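Local coordinates for protein troponin C (PDB 3TZ1) that senses calcium in scallop striated muscle, where troponin C binding the ion lifts the troponin inhibition of actin filaments; this is its C-terminal EF-hand domain, at residues Asp38-Thr41 against Glu42-Glu46. Sequence-based numbering, arbitrary orientation.
Sequences DELT and EDEIE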
ATOM      1  N   ASP A  38      -5.163 -12.968   1.610  1.00 63.23           N
ATOM      2  CA  ASP A  38      -5.836 -14.235   1.850  1.00 70.16           C
ATOM      3  C   ASP A  38      -7.285 -14.185   1.383  1.00 67.39           C
ATOM      4  O   ASP A  38      -8.132 -13.553   2.016  1.00 65.96           O
ATOM      5  CB  ASP A  38      -5.759 -14.620   3.332  1.00 77.96           C
ATOM      6  CG  ASP A  38      -4.515 -15.424   3.663  1.00 83.47           C
ATOM      7  OD1 ASP A  38      -3.493 -15.259   2.965  1.00 84.91           O
ATOM      8  OD2 ASP A  38      -4.560 -16.225   4.620  1.00 85.81           O
ATOM      9  N   GLU A  39      -7.557 -14.871   0.277  1.00 66.90           N
ATOM     10  CA  GLU A  39      -8.906 -14.973  -0.272  1.00 66.22           C
ATOM     11  C   GLU A  39      -9.679 -13.648  -0.291  1.00 60.23           C
ATOM     12  O   GLU A  39     -10.844 -13.593   0.103  1.00 61.07           O
ATOM     13  CB  GLU A  39      -9.717 -16.067   0.431  1.00 73.74           C
ATOM     14  CG  GLU A  39     -11.112 -16.264  -0.173  1.00 80.55           C
ATOM     15  CD  GLU A  39     -11.667 -17.660   0.030  1.00 83.01           C
ATOM     16  OE1 GLU A  39     -11.263 -18.335   1.002  1.00 84.91           O
ATOM     17  OE2 GLU A  39     -12.506 -18.085  -0.794  1.00 82.07           O
ATOM     18  N   LEU A  40      -9.028 -12.579  -0.734  1.00 49.39           N
ATOM     19  CA  LEU A  40      -9.732 -11.319  -0.953  1.00 38.64           C
ATOM     20  C   LEU A  40     -10.532 -11.416  -2.249  1.00 35.36           C
ATOM     21  O   LEU A  40     -10.053 -11.995  -3.218  1.00 40.17           O
ATOM     22  CB  LEU A  40      -8.736 -10.158  -1.043  1.00 28.65           C
ATOM     23  CG  LEU A  40      -7.953  -9.814   0.226  1.00 28.46           C
ATOM     24  CD1 LEU A  40      -6.840  -8.812  -0.052  1.00 22.04           C
ATOM     25  CD2 LEU A  40      -8.907  -9.283   1.289  1.00 36.32           C
ATOM     26  N   THR A  41     -11.745 -10.865  -2.275  1.00 38.02           N
ATOM     27  CA  THR A  41     -12.497 -10.760  -3.532  1.00 37.49           C
ATOM     28  C   THR A  41     -11.916  -9.652  -4.409  1.00 33.63           C
ATOM     29  O   THR A  41     -11.157  -8.808  -3.931  1.00 29.94           O
ATOM     30  CB  THR A  41     -14.016 -10.512  -3.320  1.00 34.27           C
ATOM     31  OG1 THR A  41     -14.238  -9.186  -2.820  1.00 32.00           O
ATOM     32  CG2 THR A  41     -14.597 -11.528  -2.351  1.00 41.43           C
ATOM     33  N   GLU A  42     -12.238  -9.662  -5.696  1.00 30.34           N
ATOM     34  CA  GLU A  42     -11.757  -8.591  -6.560  1.00 32.10           C
ATOM     35  C   GLU A  42     -12.335  -7.229  -6.167  1.00 28.62           C
ATOM     36  O   GLU A  42     -11.655  -6.207  -6.287  1.00 29.81           O
ATOM     37  CB  GLU A  42     -11.994  -8.901  -8.044  1.00 41.29           C
ATOM     38  CG  GLU A  42     -13.438  -8.907  -8.484  1.00 55.45           C
ATOM     39  CD  GLU A  42     -13.596  -9.347  -9.934  1.00 62.04           C
ATOM     40  OE1 GLU A  42     -12.559  -9.620 -10.585  1.00 56.49           O
ATOM     41  OE2 GLU A  42     -14.753  -9.422 -10.416  1.00 67.00           O
ATOM     42  N   ASP A  43     -13.580  -7.208  -5.691  1.00 29.93           N
ATOM     43  CA  ASP A  43     -14.186  -5.950  -5.259  1.00 26.92           C
ATOM     44  C   ASP A  43     -13.540  -5.408  -3.977  1.00 26.84           C
ATOM     45  O   ASP A  43     -13.377  -4.200  -3.826  1.00 28.01           O
ATOM     46  CB  ASP A  43     -15.713  -6.089  -5.108  1.00 29.97           C
ATOM     47  CG  ASP A  43     -16.443  -6.003  -6.444  1.00 36.20           C
ATOM     48  OD1 ASP A  43     -15.763  -5.872  -7.489  1.00 38.21           O
ATOM     49  OD2 ASP A  43     -17.697  -6.072  -6.450  1.00 42.32           O
ATOM     50  N   GLU A  44     -13.176  -6.299  -3.061  1.00 26.37           N
ATOM     51  CA  GLU A  44     -12.452  -5.909  -1.851  1.00 28.66           C
ATOM     52  C   GLU A  44     -11.062  -5.388  -2.184  1.00 25.35           C
ATOM     53  O   GLU A  44     -10.598  -4.414  -1.593  1.00 24.10           O
ATOM     54  CB  GLU A  44     -12.322  -7.088  -0.888  1.00 27.60           C
ATOM     55  CG  GLU A  44     -13.650  -7.538  -0.296  1.00 34.12           C
ATOM     56  CD  GLU A  44     -13.509  -8.773   0.574  1.00 39.13           C
ATOM     57  OE1 GLU A  44     -14.377  -8.988   1.448  1.00 46.29           O
ATOM     58  OE2 GLU A  44     -12.531  -9.526   0.381  1.00 40.32           O
ATOM     59  N   ILE A  45     -10.391  -6.050  -3.120  1.00 26.07           N
ATOM     60  CA  ILE A  45      -9.109  -5.548  -3.602  1.00 26.68           C
ATOM     61  C   ILE A  45      -9.279  -4.146  -4.193  1.00 28.20           C
ATOM     62  O   ILE A  45      -8.523  -3.236  -3.862  1.00 21.75           O
ATOM     63  CB  ILE A  45      -8.458  -6.501  -4.620  1.00 23.46           C
ATOM     64  CG1 ILE A  45      -8.043  -7.809  -3.932  1.00 23.20           C
ATOM     65  CG2 ILE A  45      -7.249  -5.836  -5.262  1.00 21.52           C
ATOM     66  CD1 ILE A  45      -7.521  -8.867  -4.885  1.00 26.96           C
ATOM     67  N   GLU A  46     -10.284  -3.955  -5.045  1.00 25.30           N
ATOM     68  CA  GLU A  46     -10.515  -2.633  -5.633  1.00 26.21           C
ATOM     69  C   GLU A  46     -10.817  -1.597  -4.552  1.00 24.00           C
ATOM     70  O   GLU A  46     -10.442  -0.439  -4.678  1.00 25.73           O
ATOM     71  CB  GLU A  46     -11.652  -2.661  -6.669  1.00 27.39           C
ATOM     72  CG  GLU A  46     -11.327  -3.439  -7.940  1.00 34.86           C
ATOM     73  CD  GLU A  46     -10.413  -2.683  -8.888  1.00 46.28           C
ATOM     74  OE1 GLU A  46     -10.266  -1.450  -8.734  1.00 49.84           O
ATOM     75  OE2 GLU A  46      -9.842  -3.326  -9.795  1.00 52.19           O
TER
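E42 opens helix 42-52 directly after T41, whose OG1 and O receive the amides of E44 and I45. One residue on, D43 brings its CB to 4.1 Å from T41 OG1; acidic residues suit this first turn, where they would face the positive end of the helix dipole. E44 meets T41 twice. E44 N donates to T41 OG1 at 3.1 Å, the hydroxyl being set between the backbone N and the carbonyl carbon (chi1 70°), while T41 N returns a bond to E44 OE2, reaching the carboxylate from above its plane. This reciprocal pair is a capping box, with T41 as N-cap, where threonine offers a short hydroxyl acceptor, and it begins the first helix of the calcium-binding EF-hand that contains D53. Glutamate fits because its chain, extended beyond CG, is long enough to come back to the N-cap amide; an alanine here would probably leave T41 N without its carboxylate partner and uncover the flank of L40, whose CD2 lies 3.7 Å from E44 OE2. I45 N closes the first helical turn on T41 O at 3.0 Å. The end of its side chain nears the preceding loop, I45 CG1 packing 3.8 Å from L40 CB; both apolar residues suit the side facing helix 26-36, where they touch L33.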